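Local coordinates for MaoC family protein (Mycobacterium tuberculosis H37Rv, PDB 3KHP) that probably dehydrates (3R)-3-hydroxyacyl thioesters to the 2-enoyl form, as a MaoC-like hydratase built on a double hotdog fold, at residues 276-288 and 298-310. Residues are numbered along the deposited sequence; the frame is centred on the assembly and turned at random. Where two conformers were deposited one is given.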
loop_
_atom_site.group_PDB
_atom_site.type_symbol
_atom_site.label_atom_id
_atom_site.label_comp_id
_atom_site.label_asym_id
_atom_site.label_seq_id
_atom_site.Cartn_x
_atom_site.Cartn_y
_atom_site.Cartn_z
ATOM N N TRP A 276 11.757 19.075 -20.342
ATOM C CA TRP A 276 12.622 19.776 -21.278
ATOM C C TRP A 276 14.030 19.489 -20.869
ATOM O O TRP A 276 14.415 19.851 -19.739
ATOM C CB TRP A 276 12.436 21.299 -21.187
ATOM C CG TRP A 276 11.168 21.837 -21.717
ATOM C CD1 TRP A 276 10.972 22.396 -22.940
ATOM C CD2 TRP A 276 9.915 21.909 -21.041
ATOM N NE1 TRP A 276 9.663 22.802 -23.077
ATOM C CE2 TRP A 276 8.995 22.509 -21.921
ATOM C CE3 TRP A 276 9.475 21.522 -19.779
ATOM C CZ2 TRP A 276 7.674 22.721 -21.577
ATOM C CZ3 TRP A 276 8.159 21.747 -19.445
ATOM C CH2 TRP A 276 7.279 22.337 -20.331
ATOM N N ARG A 277 14.802 18.848 -21.753
ATOM C CA ARG A 277 16.238 18.679 -21.532
ATOM C C ARG A 277 16.923 20.018 -21.771
ATOM O O ARG A 277 16.760 20.636 -22.817
ATOM C CB ARG A 277 16.823 17.605 -22.458
ATOM C CG ARG A 277 16.414 16.200 -22.071
ATOM C CD ARG A 277 16.903 15.181 -23.071
ATOM N NE ARG A 277 16.671 13.816 -22.607
ATOM C CZ ARG A 277 15.570 13.119 -22.864
ATOM N NH1 ARG A 277 14.587 13.648 -23.586
ATOM N NH2 ARG A 277 15.456 11.882 -22.400
ATOM N N THR A 278 17.670 20.484 -20.801
ATOM C CA THR A 278 18.248 21.810 -20.924
ATOM C C THR A 278 19.753 21.785 -21.122
ATOM O O THR A 278 20.279 22.575 -21.847
ATOM C CB THR A 278 17.887 22.707 -19.694
ATOM O OG1 THR A 278 18.421 22.126 -18.509
ATOM C CG2 THR A 278 16.394 22.865 -19.569
ATOM N N GLU A 279 20.442 20.864 -20.491
ATOM C CA GLU A 279 21.884 20.942 -20.420
ATOM C C GLU A 279 22.310 19.556 -20.016
ATOM O O GLU A 279 21.661 18.945 -19.181
ATOM C CB GLU A 279 22.254 21.969 -19.346
ATOM C CG GLU A 279 23.733 22.050 -18.932
ATOM C CD GLU A 279 23.930 22.952 -17.721
ATOM O OE1 GLU A 279 23.274 24.016 -17.665
ATOM O OE2 GLU A 279 24.724 22.599 -16.825
ATOM N N PRO A 280 23.399 19.043 -20.594
ATOM C CA PRO A 280 23.696 17.677 -20.203
ATOM C C PRO A 280 23.491 17.489 -18.703
ATOM O O PRO A 280 23.984 18.272 -17.893
ATOM C CB PRO A 280 25.169 17.497 -20.599
ATOM C CG PRO A 280 25.408 18.513 -21.689
ATOM C CD PRO A 280 24.494 19.673 -21.359
ATOM N N GLY A 281 22.732 16.460 -18.355
ATOM C CA GLY A 281 22.498 16.079 -16.972
ATOM C C GLY A 281 21.483 16.930 -16.218
ATOM O O GLY A 281 21.376 16.798 -15.020
ATOM N N ARG A 282 20.744 17.781 -16.922
ATOM C CA ARG A 282 19.815 18.696 -16.293
ATOM C C ARG A 282 18.562 18.795 -17.098
ATOM O O ARG A 282 18.601 18.796 -18.325
ATOM C CB ARG A 282 20.366 20.123 -16.205
ATOM C CG ARG A 282 21.665 20.296 -15.464
ATOM C CD ARG A 282 21.435 20.738 -14.053
ATOM N NE ARG A 282 22.691 21.055 -13.347
ATOM C CZ ARG A 282 23.591 20.152 -12.948
ATOM N NH1 ARG A 282 23.417 18.853 -13.179
ATOM N NH2 ARG A 282 24.681 20.553 -12.310
ATOM N N ALA A 283 17.443 18.947 -16.411
ATOM C CA ALA A 283 16.204 19.172 -17.109
ATOM C C ALA A 283 15.264 19.953 -16.216
ATOM O O ALA A 283 15.504 20.057 -15.016
ATOM C CB ALA A 283 15.579 17.837 -17.507
ATOM N N VAL A 284 14.188 20.462 -16.816
ATOM C CA VAL A 284 13.130 21.099 -16.081
ATOM C C VAL A 284 11.826 20.442 -16.457
ATOM O O VAL A 284 11.744 19.810 -17.507
ATOM C CB VAL A 284 13.079 22.643 -16.326
ATOM C CG1 VAL A 284 14.331 23.295 -15.773
ATOM C CG2 VAL A 284 12.886 22.984 -17.814
ATOM N N PHE A 285 10.813 20.582 -15.609
ATOM C CA PHE A 285 9.526 19.950 -15.876
ATOM C C PHE A 285 8.329 20.569 -15.182
ATOM O O PHE A 285 8.451 21.330 -14.239
ATOM C CB PHE A 285 9.583 18.445 -15.525
ATOM C CG PHE A 285 9.563 18.164 -14.043
ATOM C CD1 PHE A 285 8.363 17.888 -13.393
ATOM C CD2 PHE A 285 10.726 18.212 -13.291
ATOM C CE1 PHE A 285 8.332 17.625 -12.022
ATOM C CE2 PHE A 285 10.704 17.964 -11.933
ATOM C CZ PHE A 285 9.507 17.671 -11.289
ATOM N N ARG A 286 7.157 20.206 -15.675
ATOM C CA ARG A 286 5.920 20.397 -14.953
ATOM C C ARG A 286 5.130 19.124 -15.006
ATOM O O ARG A 286 5.297 18.322 -15.921
ATOM C CB ARG A 286 5.064 21.481 -15.580
ATOM C CG ARG A 286 5.655 22.837 -15.521
ATOM C CD ARG A 286 4.611 23.920 -15.886
ATOM N NE ARG A 286 4.787 24.364 -17.253
ATOM C CZ ARG A 286 5.499 25.425 -17.638
ATOM N NH1 ARG A 286 6.121 26.212 -16.767
ATOM N NH2 ARG A 286 5.584 25.695 -18.927
ATOM N N THR A 287 4.230 18.976 -14.037
ATOM C CA THR A 287 3.186 17.965 -14.109
ATOM C C THR A 287 1.828 18.653 -14.137
ATOM O O THR A 287 1.629 19.598 -13.412
ATOM C CB THR A 287 3.329 17.017 -12.951
ATOM O OG1 THR A 287 4.666 16.492 -12.980
ATOM C CG2 THR A 287 2.330 15.890 -13.051
ATOM N N GLU A 288 0.918 18.172 -14.978
ATOM C CA GLU A 288 -0.387 18.779 -15.181
ATOM C C GLU A 288 -1.441 17.710 -15.302
ATOM O O GLU A 288 -1.133 16.569 -15.595
ATOM C CB GLU A 288 -0.455 19.574 -16.508
ATOM C CG GLU A 288 0.798 20.293 -16.938
ATOM C CD GLU A 288 0.763 20.865 -18.394
ATOM O OE1 GLU A 288 0.204 20.238 -19.338
ATOM O OE2 GLU A 288 1.346 21.957 -18.562
ATOM N N ARG A 298 -4.477 21.951 -15.948
ATOM C CA ARG A 298 -4.259 22.443 -14.598
ATOM C C ARG A 298 -2.828 22.057 -14.254
ATOM O O ARG A 298 -2.484 20.865 -14.267
ATOM C CB ARG A 298 -5.259 21.757 -13.641
ATOM C CG ARG A 298 -5.254 22.249 -12.233
ATOM C CD ARG A 298 -5.688 21.206 -11.188
ATOM N NE ARG A 298 -6.787 20.445 -11.700
ATOM C CZ ARG A 298 -7.132 19.218 -11.327
ATOM N NH1 ARG A 298 -6.523 18.575 -10.348
ATOM N NH2 ARG A 298 -8.146 18.649 -11.940
ATOM N N VAL A 299 -1.970 23.036 -13.977
ATOM C CA VAL A 299 -0.623 22.694 -13.578
ATOM C C VAL A 299 -0.674 22.287 -12.119
ATOM O O VAL A 299 -1.221 23.027 -11.311
ATOM C CB VAL A 299 0.319 23.857 -13.775
ATOM C CG1 VAL A 299 1.664 23.496 -13.262
ATOM C CG2 VAL A 299 0.382 24.235 -15.253
ATOM N N VAL A 300 -0.150 21.121 -11.767
ATOM C CA VAL A 300 -0.157 20.692 -10.341
ATOM C C VAL A 300 1.211 20.654 -9.709
ATOM O O VAL A 300 1.324 20.802 -8.496
ATOM C CB VAL A 300 -0.901 19.359 -10.151
ATOM C CG1 VAL A 300 -2.333 19.521 -10.570
ATOM C CG2 VAL A 300 -0.255 18.215 -10.945
ATOM N N LEU A 301 2.256 20.439 -10.519
ATOM C CA LEU A 301 3.658 20.613 -10.101
ATOM C C LEU A 301 4.307 21.556 -11.083
ATOM O O LEU A 301 4.224 21.356 -12.302
ATOM C CB LEU A 301 4.486 19.322 -10.112
ATOM C CG LEU A 301 4.087 18.142 -9.230
ATOM C CD1 LEU A 301 5.067 16.972 -9.489
ATOM C CD2 LEU A 301 4.043 18.537 -7.727
ATOM N N ASP A 302 4.969 22.568 -10.554
ATOM C CA ASP A 302 5.572 23.594 -11.358
ATOM C C ASP A 302 7.000 23.723 -10.887
ATOM O O ASP A 302 7.392 23.149 -9.861
ATOM C CB ASP A 302 4.814 24.917 -11.212
ATOM C CG ASP A 302 4.874 25.803 -12.487
ATOM O OD1 ASP A 302 5.818 25.677 -13.276
ATOM O OD2 ASP A 302 3.988 26.666 -12.676
ATOM N N ASP A 303 7.759 24.475 -11.667
ATOM C CA ASP A 303 9.146 24.754 -11.387
ATOM C C ASP A 303 9.957 23.505 -11.122
ATOM O O ASP A 303 10.856 23.498 -10.295
ATOM C CB ASP A 303 9.246 25.733 -10.228
ATOM C CG ASP A 303 8.528 27.058 -10.518
ATOM O OD1 ASP A 303 8.503 27.544 -11.673
ATOM O OD2 ASP A 303 7.998 27.622 -9.565
ATOM N N GLY A 304 9.676 22.451 -11.868
ATOM C CA GLY A 304 10.408 21.198 -11.708
ATOM C C GLY A 304 11.814 21.304 -12.239
ATOM O O GLY A 304 12.026 21.876 -13.293
ATOM N N ALA A 305 12.765 20.737 -11.504
ATOM C CA ALA A 305 14.178 20.773 -11.852
ATOM C C ALA A 305 14.754 19.414 -11.537
ATOM O O ALA A 305 14.455 18.845 -10.483
ATOM C CB ALA A 305 14.901 21.868 -11.031
ATOM N N VAL A 306 15.555 18.876 -12.443
ATOM C CA VAL A 306 16.045 17.527 -12.300
ATOM C C VAL A 306 17.504 17.509 -12.646
ATOM O O VAL A 306 17.917 18.103 -13.628
ATOM C CB VAL A 306 15.379 16.518 -13.302
ATOM C CG1 VAL A 306 15.549 15.104 -12.801
ATOM C CG2 VAL A 306 13.968 16.799 -13.527
ATOM N N GLU A 307 18.273 16.793 -11.859
ATOM C CA GLU A 307 19.644 16.479 -12.211
ATOM C C GLU A 307 19.715 14.969 -12.375
ATOM O O GLU A 307 19.114 14.219 -11.600
ATOM C CB GLU A 307 20.623 16.961 -11.142
ATOM C CG GLU A 307 20.644 18.477 -11.003
ATOM C CD GLU A 307 21.402 18.968 -9.796
ATOM O OE1 GLU A 307 22.394 18.341 -9.385
ATOM O OE2 GLU A 307 20.982 19.997 -9.238
ATOM N N TYR A 308 20.418 14.540 -13.412
ATOM C CA TYR A 308 20.507 13.115 -13.736
ATOM C C TYR A 308 21.822 12.770 -14.459
ATOM O O TYR A 308 22.476 13.640 -15.049
ATOM C CB TYR A 308 19.286 12.691 -14.555
ATOM C CG TYR A 308 19.252 13.257 -15.940
ATOM C CD1 TYR A 308 19.654 12.480 -17.029
ATOM C CD2 TYR A 308 18.833 14.552 -16.189
ATOM C CE1 TYR A 308 19.628 12.969 -18.309
ATOM C CE2 TYR A 308 18.815 15.057 -17.482
ATOM C CZ TYR A 308 19.223 14.246 -18.540
ATOM O OH TYR A 308 19.197 14.688 -19.858
ATOM N N VAL A 309 22.210 11.502 -14.345
ATOM C CA VAL A 309 23.394 10.978 -14.992
ATOM C C VAL A 309 22.988 10.397 -16.330
ATOM O O VAL A 309 22.093 9.537 -16.375
ATOM C CB VAL A 309 24.002 9.846 -14.183
ATOM C CG1 VAL A 309 25.072 9.140 -15.006
ATOM C CG2 VAL A 309 24.569 10.367 -12.870
ATOM N N ALA A 310 23.623 10.863 -17.414
ATOM C CA ALA A 310 23.414 10.263 -18.764
ATOM C C ALA A 310 23.967 8.833 -18.857
ATOM O O ALA A 310 23.268 7.925 -19.322
ATOM C CB ALA A 310 24.058 11.136 -19.861
#
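Phe285 lays one ring face over Gly304, with Gly304 CA 3.5 Å from the ring centroid, a CH-pi contact in the antiparallel hairpin of 282-288 and 298-308. The hairpin belongs to the sheet of the MaoC-like hotdog fold. Phe285 CG stands between the backbone N and the carbonyl carbon (chi1 75°), which turns the ring across to the glycine. Val306 CG2 approaches Phe285 CD2 obliquely at 3.5 Å, and Leu301 CD1 meets the ring edge. Tyr308 repeats the ring-over-glycine contact at the Glu279-Arg282 type II turn, its face covering Gly281 CA. Arg286 and Asp302 lie side by side. A salt bridge joins Arg286 NH1 to Asp302 OD1 at 3.5 Å, with OD1 at the guanidinium edge and the two planes 89° apart. Phe181 adds a cation-pi partner to Arg286. Glu307 lies over one face of the Arg282 guanidinium, Glu307 CG 3.5 Å from Arg282 NH1; their salt bridge is long and out of plane, and Glu307 also pairs with Arg107. Helix 231-245 packs on Phe285, Thr287 and Leu301, through Leu242, Ala238 and Thr234. Near Leu301 a classic bulge sets Val300 and Leu301 both opposite Thr287. There Thr287 O accepts two bonds, from Val300 N at 2.9 Å and Leu301 N at 3.1 Å.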